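Local coordinates for protein five-membered-cyclitol-phosphate synthase (Streptomyces citricolor, PDB 6K96) that binds nicotinamide-adenine-dinucleotide together with a sodium ion and belongs to the myo-inositol-1-phosphate synthase family, at residues 212-217 with 251-256; 264-269 with 288-293; 269-274 with 283-288. One frame throughout, in Å; residues are numbered along the deposited sequence.

Interaction 1 (212-217 with 251-256); sequences YQLNLG and EVIPSA
Leu214 and Ala256 make the apolar centre of this contact. The methyl CB of Ala256 turns back toward segment 212-217 and sits 3.8 Å from Leu214 CB, while Leu216 reaches it from further along the strand with its branch CD2, 3.9 Å from Ala256 CB. Leu214 also lies beside Ile253, their CB atoms 4.2 Å apart; with CG of Leu214 wedged between its backbone N and carbonyl carbon (chi1 46°), its CD1 reaches to 4.1 Å from Ala256 CB. The face carrying Tyr212, Leu214 and Ile253 meets a second subunit, whose Leu216 packs on Tyr212 and Leu214. Strands 207-217 and 250-253 run parallel, and the chain between them includes helices 220-225 and 234-239, a beta-alpha-beta arrangement at one side of the mixed sheet. Backbone bonds join the two: Gln213 N donates to Glu251 O, and Ile253 N returns to Gln213 O at 2.9 Å and 165°. Past Ile253 the ladder weakens as the chain turns corners at Pro254 and Ala256; Asn215 N to Ile253 O and Ala256 N to Asn215 O are both weak bonds. On the other face Gln213 and Val252 lie alongside each other, pointing the same way, with CD of Gln213 4.2 Å from CG1 of Val252. The extended Gln213 chain carries its amide to His194 and Lys236. Asn215 leans over the corner, its CB 3.8 Å from Pro254 O, while its OD1 accepts a hydrogen bond from the hydroxyl of Thr190. Outermost, Glu251 leads away from the strand pair to a salt bridge with Arg233.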
loop_
_atom_site.group_PDB
_atom_site.type_symbol
_atom_site.label_atom_id
_atom_site.label_comp_id
_atom_site.label_asym_id
_atom_site.label_seq_id
_atom_site.Cartn_x
_atom_site.Cartn_y
_atom_site.Cartn_z
ATOM N N TYR B 212 7.074 -2.670 -12.081
ATOM C CA TYR B 212 7.475 -1.257 -12.211
ATOM C C TYR B 212 8.011 -0.787 -10.874
ATOM O O TYR B 212 7.652 -1.308 -9.802
ATOM C CB TYR B 212 6.376 -0.334 -12.770
ATOM C CG TYR B 212 5.037 -0.345 -12.081
ATOM C CD1 TYR B 212 4.832 0.438 -10.968
ATOM C CD2 TYR B 212 3.980 -1.125 -12.538
ATOM C CE1 TYR B 212 3.621 0.433 -10.279
ATOM C CE2 TYR B 212 2.770 -1.149 -11.865
ATOM C CZ TYR B 212 2.586 -0.362 -10.734
ATOM O OH TYR B 212 1.419 -0.352 -10.033
ATOM N N GLN B 213 8.865 0.208 -10.993
ATOM C CA GLN B 213 9.487 0.977 -9.901
ATOM C C GLN B 213 9.282 2.437 -10.284
ATOM O O GLN B 213 9.636 2.756 -11.401
ATOM C CB GLN B 213 10.962 0.596 -9.856
ATOM C CG GLN B 213 11.840 1.576 -9.093
ATOM C CD GLN B 213 13.294 1.172 -8.985
ATOM O OE1 GLN B 213 14.126 2.011 -8.633
ATOM N NE2 GLN B 213 13.604 -0.102 -9.241
ATOM N N LEU B 214 8.700 3.264 -9.420
ATOM C CA LEU B 214 8.747 4.727 -9.624
ATOM C C LEU B 214 9.181 5.409 -8.348
ATOM O O LEU B 214 8.858 4.858 -7.328
ATOM C CB LEU B 214 7.417 5.248 -10.159
ATOM C CG LEU B 214 6.138 4.753 -9.493
ATOM C CD1 LEU B 214 5.502 5.905 -8.736
ATOM C CD2 LEU B 214 5.184 4.286 -10.600
ATOM N N ASN B 215 9.889 6.539 -8.467
ATOM C CA ASN B 215 10.490 7.342 -7.365
ATOM C C ASN B 215 9.915 8.769 -7.428
ATOM O O ASN B 215 9.438 9.192 -8.496
ATOM C CB ASN B 215 12.015 7.314 -7.391
ATOM C CG ASN B 215 12.580 5.907 -7.414
ATOM O OD1 ASN B 215 13.035 5.379 -6.381
ATOM N ND2 ASN B 215 12.534 5.272 -8.577
ATOM N N LEU B 216 9.803 9.420 -6.271
ATOM C CA LEU B 216 9.288 10.807 -6.135
ATOM C C LEU B 216 10.299 11.506 -5.240
ATOM O O LEU B 216 10.762 10.841 -4.358
ATOM C CB LEU B 216 7.904 10.830 -5.461
ATOM C CG LEU B 216 6.813 9.944 -6.053
ATOM C CD1 LEU B 216 5.556 9.944 -5.157
ATOM C CD2 LEU B 216 6.459 10.425 -7.463
ATOM N N GLY B 217 10.574 12.783 -5.436
ATOM C CA GLY B 217 11.526 13.524 -4.607
ATOM C C GLY B 217 11.186 14.991 -4.636
ATOM O O GLY B 217 10.253 15.376 -5.405
ATOM N N GLU B 251 9.743 -2.079 -15.922
ATOM C CA GLU B 251 9.845 -0.652 -16.299
ATOM C C GLU B 251 10.430 0.058 -15.091
ATOM O O GLU B 251 9.935 -0.137 -14.046
ATOM C CB GLU B 251 8.477 -0.042 -16.648
ATOM C CG GLU B 251 8.256 0.445 -18.072
ATOM C CD GLU B 251 9.445 0.960 -18.901
ATOM O OE1 GLU B 251 10.225 1.875 -18.415
ATOM O OE2 GLU B 251 9.607 0.437 -20.045
ATOM N N VAL B 252 11.433 0.874 -15.264
ATOM C CA VAL B 252 11.856 1.800 -14.202
ATOM C C VAL B 252 11.494 3.214 -14.643
ATOM O O VAL B 252 11.887 3.608 -15.717
ATOM C CB VAL B 252 13.354 1.659 -13.933
ATOM C CG1 VAL B 252 13.774 2.649 -12.862
ATOM C CG2 VAL B 252 13.732 0.229 -13.547
ATOM N N ILE B 253 10.776 3.956 -13.812
ATOM C CA ILE B 253 10.700 5.441 -13.906
ATOM C C ILE B 253 11.491 6.077 -12.749
ATOM O O ILE B 253 10.927 6.345 -11.674
ATOM C CB ILE B 253 9.226 5.869 -13.887
ATOM C CG1 ILE B 253 8.343 5.024 -14.814
ATOM C CG2 ILE B 253 9.143 7.366 -14.177
ATOM C CD1 ILE B 253 7.564 3.912 -14.158
ATOM N N PRO B 254 12.808 6.385 -12.912
ATOM C CA PRO B 254 13.622 6.953 -11.831
ATOM C C PRO B 254 13.203 8.377 -11.450
ATOM O O PRO B 254 13.672 8.835 -10.458
ATOM C CB PRO B 254 15.041 7.044 -12.431
ATOM C CG PRO B 254 14.781 7.237 -13.899
ATOM C CD PRO B 254 13.589 6.320 -14.164
ATOM N N SER B 255 12.372 9.036 -12.261
ATOM C CA SER B 255 11.873 10.393 -11.944
ATOM C C SER B 255 10.391 10.531 -12.302
ATOM O O SER B 255 10.076 11.364 -13.191
ATOM C CB SER B 255 12.704 11.433 -12.590
ATOM O OG SER B 255 12.435 12.680 -11.991
ATOM N N ALA B 256 9.500 9.810 -11.590
ATOM C CA ALA B 256 8.031 9.857 -11.823
ATOM C C ALA B 256 7.533 11.292 -11.662
ATOM O O ALA B 256 6.475 11.641 -12.244
ATOM C CB ALA B 256 7.249 8.936 -10.939
#

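Interaction 2 (264-269 with 288-293); sequences DHKVAM and LKVQDS. With NA (sodium ion), chain H; NAD (nicotinamide-adenine-dinucleotide), chain G.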
loop_
_atom_site.group_PDB
_atom_site.type_symbol
_atom_site.label_atom_id
_atom_site.label_comp_id
_atom_site.label_asym_id
_atom_site.label_seq_id
_atom_site.Cartn_x
_atom_site.Cartn_y
_atom_site.Cartn_z
ATOM N N ASP B 264 13.709 16.830 1.034
ATOM C CA ASP B 264 14.786 15.799 0.963
ATOM C C ASP B 264 14.252 14.386 1.190
ATOM O O ASP B 264 15.078 13.492 1.087
ATOM C CB ASP B 264 15.937 16.067 1.919
ATOM C CG ASP B 264 17.093 15.096 1.802
ATOM O OD1 ASP B 264 17.838 15.093 0.757
ATOM O OD2 ASP B 264 17.259 14.321 2.749
ATOM N N HIS B 265 12.948 14.176 1.339
ATOM C CA HIS B 265 12.372 12.810 1.375
ATOM C C HIS B 265 12.359 12.174 0.001
ATOM O O HIS B 265 12.130 12.864 -0.940
ATOM C CB HIS B 265 10.931 12.777 1.879
ATOM C CG HIS B 265 10.837 12.814 3.352
ATOM N ND1 HIS B 265 10.050 13.730 3.979
ATOM C CD2 HIS B 265 11.445 12.081 4.308
ATOM C CE1 HIS B 265 10.135 13.562 5.298
ATOM N NE2 HIS B 265 11.012 12.558 5.538
ATOM N N LYS B 266 12.530 10.870 -0.097
ATOM C CA LYS B 266 12.364 10.191 -1.393
ATOM C C LYS B 266 11.366 9.050 -1.157
ATOM O O LYS B 266 11.550 8.339 -0.195
ATOM C CB LYS B 266 13.718 9.735 -1.938
ATOM C CG LYS B 266 13.643 8.571 -2.915
ATOM C CD LYS B 266 14.888 8.374 -3.756
ATOM C CE LYS B 266 14.827 9.227 -4.997
ATOM N NZ LYS B 266 15.880 8.780 -5.947
ATOM N N VAL B 267 10.412 8.857 -2.059
ATOM C CA VAL B 267 9.382 7.803 -1.999
ATOM C C VAL B 267 9.591 6.906 -3.189
ATOM O O VAL B 267 9.842 7.425 -4.205
ATOM C CB VAL B 267 7.968 8.379 -2.021
ATOM C CG1 VAL B 267 6.977 7.261 -2.239
ATOM C CG2 VAL B 267 7.653 9.142 -0.753
ATOM N N ALA B 268 9.466 5.604 -3.025
ATOM C CA ALA B 268 9.553 4.580 -4.066
ATOM C C ALA B 268 8.273 3.759 -4.017
ATOM O O ALA B 268 7.751 3.655 -2.997
ATOM C CB ALA B 268 10.713 3.725 -3.763
ATOM N N MET B 269 7.718 3.346 -5.131
ATOM C CA MET B 269 6.502 2.524 -5.150
ATOM C C MET B 269 6.843 1.407 -6.096
ATOM O O MET B 269 7.447 1.714 -7.143
ATOM C CB MET B 269 5.268 3.286 -5.627
ATOM C CG MET B 269 4.412 3.736 -4.483
ATOM S SD MET B 269 4.080 5.520 -4.538
ATOM C CE MET B 269 3.538 5.755 -6.222
ATOM N N LEU B 288 8.319 2.573 -0.155
ATOM C CA LEU B 288 9.547 2.880 0.585
ATOM C C LEU B 288 9.554 4.370 0.832
ATOM O O LEU B 288 9.260 5.082 -0.110
ATOM C CB LEU B 288 10.727 2.431 -0.246
ATOM C CG LEU B 288 12.096 2.859 0.258
ATOM C CD1 LEU B 288 12.304 2.449 1.694
ATOM C CD2 LEU B 288 13.211 2.297 -0.625
ATOM N N LYS B 289 9.685 4.821 2.083
ATOM C CA LYS B 289 9.963 6.254 2.353
ATOM C C LYS B 289 11.319 6.315 3.030
ATOM O O LYS B 289 11.490 5.475 3.887
ATOM C CB LYS B 289 8.851 6.919 3.156
ATOM C CG LYS B 289 8.852 8.442 3.066
ATOM C CD LYS B 289 7.651 9.083 3.693
ATOM C CE LYS B 289 7.198 10.345 2.980
ATOM N NZ LYS B 289 7.541 11.591 3.730
ATOM N N VAL B 290 12.229 7.223 2.636
ATOM C CA VAL B 290 13.534 7.467 3.305
ATOM C C VAL B 290 13.873 8.957 3.309
ATOM O O VAL B 290 13.269 9.722 2.521
ATOM C CB VAL B 290 14.617 6.659 2.592
ATOM C CG1 VAL B 290 14.301 5.184 2.613
ATOM C CG2 VAL B 290 14.845 7.124 1.167
ATOM N N GLN B 291 14.781 9.380 4.179
ATOM C CA GLN B 291 15.402 10.741 4.146
ATOM C C GLN B 291 16.552 10.664 3.152
ATOM O O GLN B 291 17.620 10.234 3.572
ATOM C CB GLN B 291 16.155 11.179 5.403
ATOM C CG GLN B 291 15.491 12.177 6.306
ATOM C CD GLN B 291 14.728 13.367 5.775
ATOM O OE1 GLN B 291 13.819 13.773 6.466
ATOM N NE2 GLN B 291 15.048 13.950 4.630
ATOM N N ASP B 292 16.318 11.010 1.883
ATOM C CA ASP B 292 17.260 10.696 0.757
ATOM C C ASP B 292 18.701 11.034 1.183
ATOM O O ASP B 292 19.571 10.179 1.047
ATOM C CB ASP B 292 16.824 11.368 -0.545
ATOM C CG ASP B 292 17.532 10.829 -1.774
ATOM O OD1 ASP B 292 17.769 9.623 -1.773
ATOM O OD2 ASP B 292 17.921 11.656 -2.688
ATOM N N SER B 293 18.951 12.177 1.795
ATOM C CA SER B 293 20.340 12.598 2.109
ATOM C C SER B 293 20.909 11.911 3.368
ATOM O O SER B 293 22.168 12.020 3.584
ATOM C CB SER B 293 20.412 14.073 2.220
ATOM O OG SER B 293 20.302 14.650 0.935
HETATM NA NA NA H . 21.112 14.059 -1.391
HETATM P PA NAD G . 22.737 19.151 -3.471
HETATM O O1A NAD G . 22.099 19.610 -4.725
HETATM O O2A NAD G . 21.912 19.317 -2.225
HETATM O O5B NAD G . 24.199 19.694 -3.235
HETATM C C5B NAD G . 24.829 20.267 -4.404
HETATM C C4B NAD G . 25.665 21.446 -3.983
HETATM O O4B NAD G . 26.740 21.744 -4.935
HETATM C C3B NAD G . 24.857 22.741 -3.864
HETATM O O3B NAD G . 25.254 23.411 -2.675
HETATM C C2B NAD G . 25.324 23.521 -5.090
HETATM O O2B NAD G . 24.953 24.844 -4.829
HETATM C C1B NAD G . 26.812 23.159 -5.039
HETATM N N9A NAD G . 27.625 23.474 -6.198
HETATM C C8A NAD G . 27.150 23.525 -7.485
HETATM N N7A NAD G . 28.094 23.732 -8.375
HETATM C C5A NAD G . 29.271 23.790 -7.638
HETATM C C6A NAD G . 30.612 23.984 -8.030
HETATM N N6A NAD G . 30.976 24.125 -9.299
HETATM N N1A NAD G . 31.567 23.949 -7.061
HETATM C C2A NAD G . 31.158 23.798 -5.787
HETATM N N3A NAD G . 29.927 23.627 -5.310
HETATM C C4A NAD G . 29.004 23.620 -6.291
HETATM O O3 NAD G . 23.059 17.608 -3.648
HETATM P PN NAD G . 23.079 16.433 -2.550
HETATM O O1N NAD G . 23.969 16.864 -1.448
HETATM O O2N NAD G . 21.630 16.092 -2.374
HETATM O O5D NAD G . 23.824 15.271 -3.384
HETATM C C5D NAD G . 25.207 15.546 -3.856
HETATM C C4D NAD G . 25.592 14.529 -4.888
HETATM O O4D NAD G . 25.637 13.194 -4.332
HETATM C C3D NAD G . 24.613 14.476 -6.070
HETATM O O3D NAD G . 25.375 14.255 -7.238
HETATM C C2D NAD G . 23.841 13.185 -5.812
HETATM O O2D NAD G . 23.350 12.501 -6.949
HETATM C C1D NAD G . 24.935 12.304 -5.212
HETATM N N1N NAD G . 24.316 11.131 -4.524
HETATM C C2N NAD G . 23.255 11.353 -3.582
HETATM C C3N NAD G . 22.520 10.302 -3.060
HETATM C C7N NAD G . 21.442 10.617 -2.039
HETATM O O7N NAD G . 21.328 11.758 -1.608
HETATM N N7N NAD G . 20.638 9.631 -1.650
HETATM C C4N NAD G . 22.824 9.019 -3.513
HETATM C C5N NAD G . 23.961 8.802 -4.283
HETATM C C6N NAD G . 24.638 9.867 -4.846
#
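Asp264 grips Ser293 through both carboxylate oxygens: Ser293 OG donates to OD1 at 2.5 Å and Ser293 N to OD2 at 2.9 Å, each on the syn side. CG of Asp264 stands opposite its own N (chi1 -176°), which carries the carboxylate to residues 292-293. OD2 has a second donor, Gln291 NE2, on its anti side; the amide and carboxylate are nearly coplanar. Gln291 is bent at chi2 (-41°), bringing its OE1 obliquely to the His265 ring. Lys289, bent twice toward its end, places NZ 3.3 Å above one face of that ring, offset to the rim, and its CE passes 3.9 Å from Val267 CG2. Beyond the strand end, Asp292 CB packs on Lys266 CB (3.8 Å). The Asp292 backbone O accepts a hydrogen bond from NAD N7N at 3.0 Å, and OD1 a weak one from the same nitrogen. Ser293 OG also binds the sodium ion, at 2.5 Å, which NAD O2N and O7N and Asn15 complete; Asp264 is second shell to the metal. Four backbone bonds zip Lys266 to Val290 and Ala268 to Leu288, and Asp292 N donates to Asp264 O at the end of the ladder. Strand 265-275 also pairs with strand 207-217, Leu288 and Lys289 continue the sheet into a third subunit, and strand 281-291 leads into helix 292-313, close to helix 14-31, whose Asn14 touches Asp264 and Ser293.

Interaction 3 (269-274 with 283-288); sequences MLNIEG and SIDLKL
Asn271 and Asp285 face each other as a non-hydrogen-bonded pair of the antiparallel hairpin, their side chains lying alongside and pointing the same way. ND2 of Asn271 donates to OD1 of Asp285 at 2.6 Å, reaching it from above the carboxylate plane, although the acceptor lies close to the plane of the amide. The same nitrogen gives a second hydrogen bond to Glu273 OE2, in its own strand, at 3.1 Å and on the anti side of that carboxylate. With the Asp285 bond it orients the amide, though OE2 also lies 3.1 Å from Asn271 OD1, another acceptor. CG of Asn271 lies opposite the backbone N (chi1 -174°), which swings the amide toward segment 283-288. Glu273 folds back at chi2 (-62°), and its other oxygen, OE1, accepts Ser283 OG on the syn side at 2.7 Å, so a polar chain runs from Ser283 to Asp285 along one face. A water donates to Leu270 O at 2.8 Å.

The opposite face is apolar. Leu270 CG rests 3.8 Å from Leu286 CB, the two side chains crossing at a slant, and Ile272 CB lies 4.3 Å from Ile284 CB. Leu197 and Leu201 of helix 190-203 touch Ile272, and Val193 touches Leu286. Four backbone bonds, between Leu270 and Leu286 and between Ile272 and Ile284, hold the register. Residues 283-288 also pair with an antiparallel strand of a third subunit.

Across another interface, Lys287 of the second subunit forms a salt bridge to Asp285 OD1, which then receives both the Asn271 amide and that ammonium. Asp285 and Glu273, with OD1 and OE2 5.1 Å apart, share the Asn271 amide; its N-H groups and the lysine would be expected to ease their mutual repulsion.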
loop_
_atom_site.group_PDB
_atom_site.type_symbol
_atom_site.label_atom_id
_atom_site.label_comp_id
_atom_site.label_asym_id
_atom_site.label_seq_id
_atom_site.Cartn_x
_atom_site.Cartn_y
_atom_site.Cartn_z
ATOM N N MET B 269 7.718 3.346 -5.131
ATOM C CA MET B 269 6.502 2.524 -5.150
ATOM C C MET B 269 6.843 1.407 -6.096
ATOM O O MET B 269 7.447 1.714 -7.143
ATOM C CB MET B 269 5.268 3.286 -5.627
ATOM C CG MET B 269 4.412 3.736 -4.483
ATOM S SD MET B 269 4.080 5.520 -4.538
ATOM C CE MET B 269 3.538 5.755 -6.222
ATOM N N LEU B 270 6.637 0.159 -5.702
ATOM C CA LEU B 270 6.951 -0.883 -6.690
ATOM C C LEU B 270 5.820 -1.897 -6.727
ATOM O O LEU B 270 4.938 -1.854 -5.849
ATOM C CB LEU B 270 8.379 -1.400 -6.504
ATOM C CG LEU B 270 8.682 -2.237 -5.292
ATOM C CD1 LEU B 270 8.147 -3.643 -5.538
ATOM C CD2 LEU B 270 10.190 -2.238 -4.983
ATOM N N ASN B 271 5.716 -2.510 -7.895
ATOM C CA ASN B 271 4.732 -3.557 -8.237
ATOM C C ASN B 271 5.511 -4.705 -8.855
ATOM O O ASN B 271 6.385 -4.423 -9.693
ATOM C CB ASN B 271 3.670 -3.096 -9.230
ATOM C CG ASN B 271 2.624 -4.168 -9.413
ATOM O OD1 ASN B 271 2.551 -4.810 -10.454
ATOM N ND2 ASN B 271 1.876 -4.441 -8.355
ATOM N N ILE B 272 5.241 -5.920 -8.400
ATOM C CA ILE B 272 5.764 -7.166 -9.017
ATOM C C ILE B 272 4.595 -8.103 -9.182
ATOM O O ILE B 272 3.847 -8.207 -8.267
ATOM C CB ILE B 272 6.885 -7.831 -8.209
ATOM C CG1 ILE B 272 8.089 -6.911 -8.034
ATOM C CG2 ILE B 272 7.225 -9.168 -8.853
ATOM C CD1 ILE B 272 8.857 -7.212 -6.804
ATOM N N GLU B 273 4.457 -8.671 -10.370
ATOM C CA GLU B 273 3.339 -9.548 -10.757
ATOM C C GLU B 273 3.983 -10.834 -11.207
ATOM O O GLU B 273 4.439 -10.890 -12.323
ATOM C CB GLU B 273 2.485 -8.923 -11.866
ATOM C CG GLU B 273 1.712 -7.690 -11.419
ATOM C CD GLU B 273 0.680 -7.908 -10.294
ATOM O OE1 GLU B 273 0.137 -9.061 -10.127
ATOM O OE2 GLU B 273 0.413 -6.901 -9.556
ATOM N N GLY B 274 4.012 -11.835 -10.337
ATOM C CA GLY B 274 4.572 -13.160 -10.664
ATOM C C GLY B 274 3.499 -14.103 -11.116
ATOM O O GLY B 274 2.312 -13.804 -10.992
ATOM N N SER B 283 1.163 -11.433 -6.328
ATOM C CA SER B 283 1.193 -9.947 -6.439
ATOM C C SER B 283 2.004 -9.306 -5.297
ATOM O O SER B 283 1.842 -9.787 -4.195
ATOM C CB SER B 283 -0.203 -9.435 -6.488
ATOM O OG SER B 283 -0.764 -9.835 -7.725
ATOM N N ILE B 284 2.869 -8.312 -5.561
ATOM C CA ILE B 284 3.570 -7.523 -4.513
ATOM C C ILE B 284 3.394 -6.030 -4.808
ATOM O O ILE B 284 3.626 -5.601 -5.916
ATOM C CB ILE B 284 5.045 -7.946 -4.366
ATOM C CG1 ILE B 284 5.137 -9.448 -4.054
ATOM C CG2 ILE B 284 5.798 -7.151 -3.301
ATOM C CD1 ILE B 284 6.531 -9.920 -3.712
ATOM N N ASP B 285 2.974 -5.270 -3.808
ATOM C CA ASP B 285 2.862 -3.803 -3.844
ATOM C C ASP B 285 3.743 -3.334 -2.704
ATOM O O ASP B 285 3.626 -3.911 -1.661
ATOM C CB ASP B 285 1.389 -3.410 -3.762
ATOM C CG ASP B 285 0.675 -3.579 -5.099
ATOM O OD1 ASP B 285 1.275 -3.132 -6.165
ATOM O OD2 ASP B 285 -0.438 -4.173 -5.123
ATOM N N LEU B 286 4.652 -2.398 -2.911
ATOM C CA LEU B 286 5.547 -1.931 -1.831
ATOM C C LEU B 286 5.626 -0.388 -1.888
ATOM O O LEU B 286 5.473 0.151 -2.951
ATOM C CB LEU B 286 6.906 -2.624 -1.944
ATOM C CG LEU B 286 7.941 -2.159 -0.932
ATOM C CD1 LEU B 286 8.951 -3.269 -0.635
ATOM C CD2 LEU B 286 8.697 -0.931 -1.367
ATOM N N LYS B 287 5.661 0.289 -0.726
ATOM C CA LYS B 287 6.070 1.702 -0.614
ATOM C C LYS B 287 7.320 1.785 0.257
ATOM O O LYS B 287 7.348 1.072 1.238
ATOM C CB LYS B 287 4.945 2.542 -0.047
ATOM C CG LYS B 287 5.384 3.977 0.135
ATOM C CD LYS B 287 4.299 4.889 0.525
ATOM C CE LYS B 287 4.873 6.254 0.866
ATOM N NZ LYS B 287 3.890 7.076 1.609
ATOM N N LEU B 288 8.319 2.573 -0.155
ATOM C CA LEU B 288 9.547 2.880 0.585
ATOM C C LEU B 288 9.554 4.370 0.832
ATOM O O LEU B 288 9.260 5.082 -0.110
ATOM C CB LEU B 288 10.727 2.431 -0.246
ATOM C CG LEU B 288 12.096 2.859 0.258
ATOM C CD1 LEU B 288 12.304 2.449 1.694
ATOM C CD2 LEU B 288 13.211 2.297 -0.625
HETATM O O HOH W 1 2.298 -0.923 -6.153
#

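All three contacts lie in one mixed sheet on the same side of the chain's centre. Interaction 1 closes along the chain before interaction 2 opens, and interaction 3 is nested within the loop that interaction 2 closes. Interactions 2 and 3 share the hairpin of strands 265-275 and 281-291, with Met269 and Leu288 common to both and centres about 16 Å apart; each lies about 12 Å, centre to centre, from interaction 1, which is joined to the hairpin where strand 207-217 pairs with strand 265-275. The interaction 2 end of the hairpin meets the NAD and sodium site, while contacts with the second and third subunits tie the same sheet into the four-chain assembly.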